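Local coordinates for protein anaphase-promoting complex subunit cut9 (Schizosaccharomyces pombe, PDB 2XPI) that serves as a TPR-repeat component of the anaphase-promoting complex, the E3 ubiquitin ligase that controls progression through mitosis and the G1 phase, at residues I327-L332 with P343-S348; Q98-A103 with C128-Y133; E235-L240 with D253-L258. All coordinates share one frame; numbering follows the deposited sequence.

All three contacts join helices of one TPR superhelix, and along the chain they come in the order interaction 2, interaction 3, interaction 1. Interactions 2 and 1 cross from one repeat to the next, TPR 1 to TPR 2 and TPR 7 to TPR 8, whereas interaction 3 lies within TPR 5. The centres of interactions 2 and 3 are about 32 Å apart. Those of interaction 1 and interaction 3 are separated by about 26 Å, and those of interaction 1 and interaction 2 by about 38 Å. Interactions 2 and 3 both reach the second subunit, where E235 OE2 of one copy accepts a hydrogen bond from C102 N of the other, in keeping with dimerization through TPR 1-7; interaction 1 marks the passage to hcn1-binding TPR 8.

Interaction 1. Residues I327-L332 with P343-S348; sequences ITTKIL and PLHLAS
L332 places its CD2 methyl over one face of the H345 imidazole, 4.0 Å from the H345 ring centroid and 14° off the ring normal, a CH-pi contact displaced toward the rim beside ND1. The closer-packed, buried part of the contact is formed by H345 and T328, both of them shielded from solvent. T328 lies beside the ring, with its OG1 3.7 Å from H345 CB; the still shorter carbon approach between the two residues is doubtful in the model. With CG anti to the backbone N (chi1 -171°), H345 carries its imidazole across to the 327-332 helix. The looser side belongs to T329, which is partly exposed: its OG1 stands 3.8 Å from H345 NE2 near the ring plane, too far for a hydrogen bond, and is instead bonded to L325 O one turn earlier in its own helix. Further along 343-348, S348 OG bonds to L344 O at 3.0 Å, and that carbonyl also takes S348 N, from the opposite face of its plane. The two segments cross at -129°, with axes 9.8 Å apart, and belong to the second helix of TPR 7 and the first of TPR 8. On the flanks, L344 and S348 pack on helix 305-317, L346 on helix 373-385, and P343 and L344 meet the chain of another protein, consistent with the binding of hcn1 by TPR 8.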
loop_
_atom_site.group_PDB
_atom_site.type_symbol
_atom_site.label_atom_id
_atom_site.label_comp_id
_atom_site.label_asym_id
_atom_site.label_seq_id
_atom_site.Cartn_x
_atom_site.Cartn_y
_atom_site.Cartn_z
ATOM N N ILE A 327 -33.237 -12.029 0.467
ATOM C CA ILE A 327 -32.704 -10.676 0.446
ATOM C C ILE A 327 -31.207 -10.708 0.258
ATOM O O ILE A 327 -30.626 -9.951 -0.535
ATOM C CB ILE A 327 -32.979 -9.947 1.772
ATOM C CG1 ILE A 327 -34.373 -9.338 1.766
ATOM C CG2 ILE A 327 -31.986 -8.823 2.002
ATOM C CD1 ILE A 327 -34.743 -8.785 3.113
ATOM N N THR A 328 -30.591 -11.604 1.007
ATOM C CA THR A 328 -29.160 -11.611 1.183
ATOM C C THR A 328 -28.466 -12.167 -0.067
ATOM O O THR A 328 -27.372 -11.762 -0.428
ATOM C CB THR A 328 -28.835 -12.411 2.453
ATOM O OG1 THR A 328 -27.687 -11.863 3.096
ATOM C CG2 THR A 328 -28.631 -13.874 2.147
ATOM N N THR A 329 -29.135 -13.084 -0.742
ATOM C CA THR A 329 -28.669 -13.596 -2.019
ATOM C C THR A 329 -28.786 -12.528 -3.118
ATOM O O THR A 329 -27.921 -12.432 -3.982
ATOM C CB THR A 329 -29.496 -14.838 -2.427
ATOM O OG1 THR A 329 -29.275 -15.903 -1.485
ATOM C CG2 THR A 329 -29.123 -15.292 -3.822
ATOM N N LYS A 330 -29.849 -11.725 -3.081
ATOM C CA LYS A 330 -30.014 -10.630 -4.041
ATOM C C LYS A 330 -28.923 -9.577 -3.896
ATOM O O LYS A 330 -28.464 -9.016 -4.890
ATOM C CB LYS A 330 -31.388 -9.965 -3.895
ATOM N N ILE A 331 -28.531 -9.288 -2.656
ATOM C CA ILE A 331 -27.445 -8.347 -2.391
ATOM C C ILE A 331 -26.147 -8.891 -2.978
ATOM O O ILE A 331 -25.337 -8.150 -3.524
ATOM C CB ILE A 331 -27.258 -8.088 -0.869
ATOM C CG1 ILE A 331 -28.512 -7.457 -0.257
ATOM C CG2 ILE A 331 -26.058 -7.186 -0.606
ATOM C CD1 ILE A 331 -28.302 -6.961 1.164
ATOM N N LEU A 332 -25.965 -10.199 -2.882
ATOM C CA LEU A 332 -24.754 -10.839 -3.370
ATOM C C LEU A 332 -24.646 -10.916 -4.889
ATOM O O LEU A 332 -23.553 -11.101 -5.420
ATOM C CB LEU A 332 -24.608 -12.228 -2.761
ATOM C CG LEU A 332 -23.420 -12.323 -1.810
ATOM C CD1 LEU A 332 -22.771 -10.938 -1.596
ATOM C CD2 LEU A 332 -23.877 -12.931 -0.508
ATOM N N PRO A 343 -22.036 -12.551 7.373
ATOM C CA PRO A 343 -22.490 -13.208 8.610
ATOM C C PRO A 343 -23.964 -13.661 8.594
ATOM O O PRO A 343 -24.271 -14.804 8.991
ATOM C CB PRO A 343 -22.272 -12.135 9.662
ATOM C CG PRO A 343 -21.056 -11.367 9.132
ATOM C CD PRO A 343 -21.222 -11.346 7.638
ATOM N N LEU A 344 -24.853 -12.782 8.137
ATOM C CA LEU A 344 -26.273 -13.089 8.038
ATOM C C LEU A 344 -26.517 -14.211 7.030
ATOM O O LEU A 344 -27.340 -15.117 7.238
ATOM C CB LEU A 344 -27.042 -11.848 7.583
ATOM C CG LEU A 344 -27.996 -11.138 8.540
ATOM C CD1 LEU A 344 -28.374 -12.029 9.742
ATOM C CD2 LEU A 344 -27.394 -9.826 9.006
ATOM N N HIS A 345 -25.810 -14.121 5.917
ATOM C CA HIS A 345 -25.951 -15.078 4.852
ATOM C C HIS A 345 -25.433 -16.461 5.293
ATOM O O HIS A 345 -26.125 -17.479 5.171
ATOM C CB HIS A 345 -25.170 -14.567 3.652
ATOM C CG HIS A 345 -25.408 -15.354 2.414
ATOM N ND1 HIS A 345 -24.408 -16.041 1.767
ATOM C CD2 HIS A 345 -26.543 -15.598 1.723
ATOM C CE1 HIS A 345 -24.917 -16.662 0.716
ATOM N NE2 HIS A 345 -26.210 -16.408 0.667
ATOM N N LEU A 346 -24.202 -16.479 5.796
ATOM C CA LEU A 346 -23.593 -17.689 6.317
ATOM C C LEU A 346 -24.466 -18.354 7.388
ATOM O O LEU A 346 -24.763 -19.561 7.314
ATOM C CB LEU A 346 -22.227 -17.367 6.911
ATOM C CG LEU A 346 -21.006 -17.504 6.006
ATOM C CD1 LEU A 346 -21.368 -18.022 4.645
ATOM C CD2 LEU A 346 -20.279 -16.181 5.896
ATOM N N ALA A 347 -24.861 -17.571 8.391
ATOM C CA ALA A 347 -25.596 -18.126 9.516
ATOM C C ALA A 347 -26.942 -18.700 9.059
ATOM O O ALA A 347 -27.388 -19.729 9.564
ATOM C CB ALA A 347 -25.774 -17.088 10.591
ATOM N N SER A 348 -27.580 -18.052 8.089
ATOM C CA SER A 348 -28.837 -18.563 7.548
ATOM C C SER A 348 -28.656 -19.826 6.721
ATOM O O SER A 348 -29.518 -20.702 6.741
ATOM C CB SER A 348 -29.556 -17.498 6.722
ATOM O OG SER A 348 -29.964 -16.428 7.553
#

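Interaction 2. Residues Q98-A103 with C128-Y133; sequences QQYKCA and CCTGDY
Y100 and C129 meet where the second helix of TPR 1 begins and the first helix of TPR 2 ends, a junction between successive helical hairpins of the TPR superhelix. The chief interaction is CH-pi: C129 CB sits over one face of the phenol ring, 3.9 Å from the Y100 ring centroid and 28° off its normal, leaning toward the hydroxyl end. On the opposite face of the same ring lies Q98 CA, so the phenol is held between the backbone just ahead of its own helix and the neighbouring repeat. Placing CG beside the backbone N (chi1 -63°) directs the Y100 ring back over Q98. T130 adds a van der Waals contact, its OG1 3.9 Å from Y100 CB; the hydroxyl also makes a weak hydrogen bond to V126 O in the helix that precedes it. Backbone turns frame both sides. Q98, with positive phi, is the C-prime residue of a Schellman motif closing helix 83-96, and G131 closes helix 117-129 likewise, its N bonded to C128 O. Away from the contact, Q99 NE2 reaches S201 of the second subunit, which places this end of TPR 1 in the dimer interface. The remaining interaction is sulfur-aromatic: C129 SG stands obliquely to the Y100 ring, 4.9 Å from the centroid, and its approach to Y100 OH is 4.0 Å.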
loop_
_atom_site.group_PDB
_atom_site.type_symbol
_atom_site.label_atom_id
_atom_site.label_comp_id
_atom_site.label_asym_id
_atom_site.label_seq_id
_atom_site.Cartn_x
_atom_site.Cartn_y
_atom_site.Cartn_z
ATOM N N GLN A 98 -4.298 10.062 -9.907
ATOM C CA GLN A 98 -3.321 9.129 -9.351
ATOM C C GLN A 98 -2.072 9.078 -10.193
ATOM O O GLN A 98 -1.420 8.041 -10.307
ATOM C CB GLN A 98 -3.915 7.734 -9.209
ATOM C CG GLN A 98 -5.205 7.734 -8.434
ATOM C CD GLN A 98 -5.839 6.364 -8.353
ATOM O OE1 GLN A 98 -5.536 5.578 -7.453
ATOM N NE2 GLN A 98 -6.730 6.067 -9.297
ATOM N N GLN A 99 -1.758 10.214 -10.795
ATOM C CA GLN A 99 -0.482 10.406 -11.444
ATOM C C GLN A 99 0.360 11.172 -10.444
ATOM O O GLN A 99 0.385 12.397 -10.434
ATOM C CB GLN A 99 -0.690 11.157 -12.736
ATOM C CG GLN A 99 -1.415 10.286 -13.759
ATOM C CD GLN A 99 -1.807 11.023 -15.035
ATOM O OE1 GLN A 99 -1.236 12.063 -15.382
ATOM N NE2 GLN A 99 -2.780 10.473 -15.748
ATOM N N TYR A 100 1.028 10.426 -9.573
ATOM C CA TYR A 100 1.658 10.991 -8.382
ATOM C C TYR A 100 3.050 11.579 -8.616
ATOM O O TYR A 100 3.474 12.489 -7.884
ATOM C CB TYR A 100 1.709 9.942 -7.261
ATOM C CG TYR A 100 0.340 9.515 -6.810
ATOM C CD1 TYR A 100 -0.614 10.463 -6.493
ATOM C CD2 TYR A 100 -0.010 8.166 -6.707
ATOM C CE1 TYR A 100 -1.873 10.102 -6.079
ATOM C CE2 TYR A 100 -1.282 7.789 -6.290
ATOM C CZ TYR A 100 -2.207 8.766 -5.971
ATOM O OH TYR A 100 -3.487 8.443 -5.564
ATOM N N LYS A 101 3.775 11.052 -9.598
ATOM C CA LYS A 101 5.072 11.621 -9.915
ATOM C C LYS A 101 4.845 13.049 -10.401
ATOM O O LYS A 101 5.594 13.968 -10.059
ATOM C CB LYS A 101 5.784 10.791 -10.976
ATOM C CG LYS A 101 6.445 9.536 -10.441
ATOM C CD LYS A 101 7.920 9.790 -10.197
ATOM C CE LYS A 101 8.617 8.560 -9.652
ATOM N NZ LYS A 101 8.129 8.241 -8.286
ATOM N N CYS A 102 3.763 13.227 -11.155
ATOM C CA CYS A 102 3.397 14.509 -11.717
ATOM C C CYS A 102 2.896 15.503 -10.682
ATOM O O CYS A 102 3.269 16.668 -10.708
ATOM C CB CYS A 102 2.361 14.318 -12.814
ATOM S SG CYS A 102 1.620 15.852 -13.390
ATOM N N ALA A 103 2.035 15.056 -9.787
ATOM C CA ALA A 103 1.495 15.921 -8.735
ATOM C C ALA A 103 2.562 16.377 -7.731
ATOM O O ALA A 103 2.517 17.494 -7.220
ATOM C CB ALA A 103 0.329 15.204 -8.001
ATOM N N CYS A 128 1.316 11.286 0.975
ATOM C CA CYS A 128 0.516 10.308 1.708
ATOM C C CYS A 128 -0.079 9.258 0.808
ATOM O O CYS A 128 -0.236 8.100 1.216
ATOM C CB CYS A 128 -0.618 10.974 2.468
ATOM S SG CYS A 128 -0.102 11.710 3.999
ATOM N N CYS A 129 -0.443 9.667 -0.402
ATOM C CA CYS A 129 -0.975 8.726 -1.385
ATOM C C CYS A 129 0.087 7.753 -1.850
ATOM O O CYS A 129 -0.214 6.692 -2.366
ATOM C CB CYS A 129 -1.559 9.471 -2.585
ATOM S SG CYS A 129 -2.997 10.450 -2.130
ATOM N N THR A 130 1.337 8.127 -1.650
ATOM C CA THR A 130 2.474 7.341 -2.096
ATOM C C THR A 130 2.987 6.532 -0.923
ATOM O O THR A 130 3.943 5.765 -1.054
ATOM C CB THR A 130 3.588 8.295 -2.572
ATOM O OG1 THR A 130 3.208 8.862 -3.821
ATOM C CG2 THR A 130 4.895 7.579 -2.755
ATOM N N GLY A 131 2.356 6.720 0.235
ATOM C CA GLY A 131 2.776 6.052 1.454
ATOM C C GLY A 131 4.013 6.635 2.133
ATOM O O GLY A 131 4.478 6.076 3.121
ATOM N N ASP A 132 4.544 7.741 1.613
ATOM C CA ASP A 132 5.697 8.417 2.204
ATOM C C ASP A 132 5.238 9.304 3.342
ATOM O O ASP A 132 5.214 10.532 3.224
ATOM C CB ASP A 132 6.433 9.271 1.171
ATOM C CG ASP A 132 7.376 8.460 0.301
ATOM O OD1 ASP A 132 6.882 7.704 -0.562
ATOM O OD2 ASP A 132 8.613 8.577 0.471
ATOM N N TYR A 133 4.889 8.666 4.451
ATOM C CA TYR A 133 4.310 9.345 5.598
ATOM C C TYR A 133 5.351 10.122 6.369
ATOM O O TYR A 133 5.092 11.238 6.794
ATOM C CB TYR A 133 3.614 8.342 6.509
ATOM C CG TYR A 133 2.440 7.644 5.863
ATOM C CD1 TYR A 133 1.291 8.352 5.522
ATOM C CD2 TYR A 133 2.469 6.278 5.618
ATOM C CE1 TYR A 133 0.207 7.719 4.942
ATOM C CE2 TYR A 133 1.404 5.634 5.031
ATOM C CZ TYR A 133 0.273 6.351 4.699
ATOM O OH TYR A 133 -0.804 5.698 4.123
#

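Interaction 3. Residues E235-L240 with D253-L258; sequences EAFDQL and DLVLKL
F237 and L240, one helical turn apart, reach V255 and L254 respectively, each pair closest at a methyl. The ring of F237 crosses V255 obliquely, CE1 lying 4.0 Å from V255 CG1, so that the valine methyl comes neither squarely over the face nor at the edge. Setting CG anti to the backbone N (chi1 -170°) carries the phenyl toward 253-258, spanning much of the 9.3 Å between the CA atoms of F237 and V255. Helices 234-242 and 248-257 form the hairpin of TPR 5, and these four buried side chains line the apolar seam between its two helices. L240 and L254 meet at about a right angle, with L240 CD1 3.8 Å from L254 CD2; L254 extends toward its partner with CG anti to the backbone N (chi1 177°). No hydrogen bond crosses the segments. Beyond the hairpin, the F237 ring stacks with that of Y275 in helix 268-276 and also touches L227 of helix 216-229, L240 rests on Y223 of that helix and on L245, and V255 packs against M276 and L279.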
loop_
_atom_site.group_PDB
_atom_site.type_symbol
_atom_site.label_atom_id
_atom_site.label_comp_id
_atom_site.label_asym_id
_atom_site.label_seq_id
_atom_site.Cartn_x
_atom_site.Cartn_y
_atom_site.Cartn_z
ATOM N N GLU A 235 -16.583 8.041 9.986
ATOM C CA GLU A 235 -15.465 7.152 10.334
ATOM C C GLU A 235 -15.498 6.912 11.833
ATOM O O GLU A 235 -15.129 5.834 12.287
ATOM C CB GLU A 235 -14.063 7.705 9.992
ATOM C CG GLU A 235 -13.653 7.757 8.535
ATOM C CD GLU A 235 -13.377 6.422 7.854
ATOM O OE1 GLU A 235 -12.613 5.568 8.343
ATOM O OE2 GLU A 235 -13.901 6.258 6.748
ATOM N N ALA A 236 -15.887 7.942 12.592
ATOM C CA ALA A 236 -16.054 7.841 14.040
ATOM C C ALA A 236 -17.196 6.885 14.432
ATOM O O ALA A 236 -16.998 5.962 15.212
ATOM C CB ALA A 236 -16.303 9.210 14.627
ATOM N N PHE A 237 -18.383 7.135 13.896
ATOM C CA PHE A 237 -19.557 6.284 14.064
ATOM C C PHE A 237 -19.206 4.843 13.751
ATOM O O PHE A 237 -19.510 3.921 14.512
ATOM C CB PHE A 237 -20.649 6.753 13.091
ATOM C CG PHE A 237 -21.980 6.131 13.320
ATOM C CD1 PHE A 237 -22.592 6.205 14.563
ATOM C CD2 PHE A 237 -22.640 5.483 12.292
ATOM C CE1 PHE A 237 -23.837 5.616 14.785
ATOM C CE2 PHE A 237 -23.886 4.909 12.499
ATOM C CZ PHE A 237 -24.482 4.970 13.748
ATOM N N ASP A 238 -18.561 4.643 12.614
ATOM C CA ASP A 238 -18.184 3.305 12.232
ATOM C C ASP A 238 -17.213 2.684 13.243
ATOM O O ASP A 238 -17.274 1.492 13.496
ATOM C CB ASP A 238 -17.607 3.291 10.822
ATOM C CG ASP A 238 -17.068 1.935 10.439
ATOM O OD1 ASP A 238 -15.844 1.824 10.184
ATOM O OD2 ASP A 238 -17.862 0.967 10.433
ATOM N N GLN A 239 -16.316 3.480 13.821
ATOM C CA GLN A 239 -15.446 2.964 14.870
ATOM C C GLN A 239 -16.243 2.617 16.131
ATOM O O GLN A 239 -16.135 1.513 16.641
ATOM C CB GLN A 239 -14.315 3.934 15.213
ATOM C CG GLN A 239 -13.160 3.961 14.214
ATOM C CD GLN A 239 -12.640 2.578 13.844
ATOM O OE1 GLN A 239 -12.084 1.857 14.678
ATOM N NE2 GLN A 239 -12.809 2.206 12.583
ATOM N N LEU A 240 -17.040 3.555 16.633
ATOM C CA LEU A 240 -17.874 3.283 17.797
ATOM C C LEU A 240 -18.652 1.993 17.612
ATOM O O LEU A 240 -18.520 1.076 18.401
ATOM C CB LEU A 240 -18.837 4.430 18.059
ATOM C CG LEU A 240 -18.159 5.664 18.649
ATOM C CD1 LEU A 240 -19.029 6.887 18.456
ATOM C CD2 LEU A 240 -17.825 5.457 20.125
ATOM N N ASP A 253 -29.117 6.841 22.004
ATOM C CA ASP A 253 -29.065 8.178 22.580
ATOM C C ASP A 253 -28.061 9.054 21.828
ATOM O O ASP A 253 -28.212 10.274 21.759
ATOM C CB ASP A 253 -28.730 8.125 24.073
ATOM C CG ASP A 253 -28.231 9.465 24.616
ATOM O OD1 ASP A 253 -27.028 9.774 24.420
ATOM O OD2 ASP A 253 -29.033 10.203 25.244
ATOM N N LEU A 254 -27.029 8.435 21.270
ATOM C CA LEU A 254 -26.050 9.195 20.541
ATOM C C LEU A 254 -26.706 9.742 19.281
ATOM O O LEU A 254 -26.737 10.953 19.099
ATOM C CB LEU A 254 -24.815 8.366 20.210
ATOM C CG LEU A 254 -23.737 9.060 19.367
ATOM C CD1 LEU A 254 -23.165 10.308 20.024
ATOM C CD2 LEU A 254 -22.624 8.101 19.072
ATOM N N VAL A 255 -27.251 8.879 18.421
ATOM C CA VAL A 255 -27.759 9.379 17.144
ATOM C C VAL A 255 -28.978 10.268 17.304
ATOM O O VAL A 255 -29.215 11.165 16.486
ATOM C CB VAL A 255 -28.017 8.283 16.070
ATOM C CG1 VAL A 255 -27.277 7.015 16.393
ATOM C CG2 VAL A 255 -29.496 8.058 15.849
ATOM N N LEU A 256 -29.738 10.040 18.367
ATOM C CA LEU A 256 -30.915 10.856 18.625
ATOM C C LEU A 256 -30.540 12.272 19.043
ATOM O O LEU A 256 -31.290 13.206 18.783
ATOM C CB LEU A 256 -31.827 10.200 19.660
ATOM C CG LEU A 256 -33.115 9.573 19.099
ATOM C CD1 LEU A 256 -32.987 9.246 17.611
ATOM C CD2 LEU A 256 -33.531 8.336 19.889
ATOM N N LYS A 257 -29.372 12.438 19.656
ATOM C CA LYS A 257 -28.986 13.739 20.199
ATOM C C LYS A 257 -28.016 14.504 19.285
ATOM O O LYS A 257 -27.705 15.670 19.523
ATOM C CB LYS A 257 -28.416 13.580 21.614
ATOM N N LEU A 258 -27.559 13.844 18.229
ATOM C CA LEU A 258 -26.698 14.467 17.223
ATOM C C LEU A 258 -27.343 15.726 16.564
ATOM O O LEU A 258 -28.568 15.858 16.499
ATOM C CB LEU A 258 -26.357 13.424 16.166
ATOM C CG LEU A 258 -24.924 12.915 15.998
ATOM C CD1 LEU A 258 -24.256 12.570 17.316
ATOM C CD2 LEU A 258 -24.890 11.721 15.019
#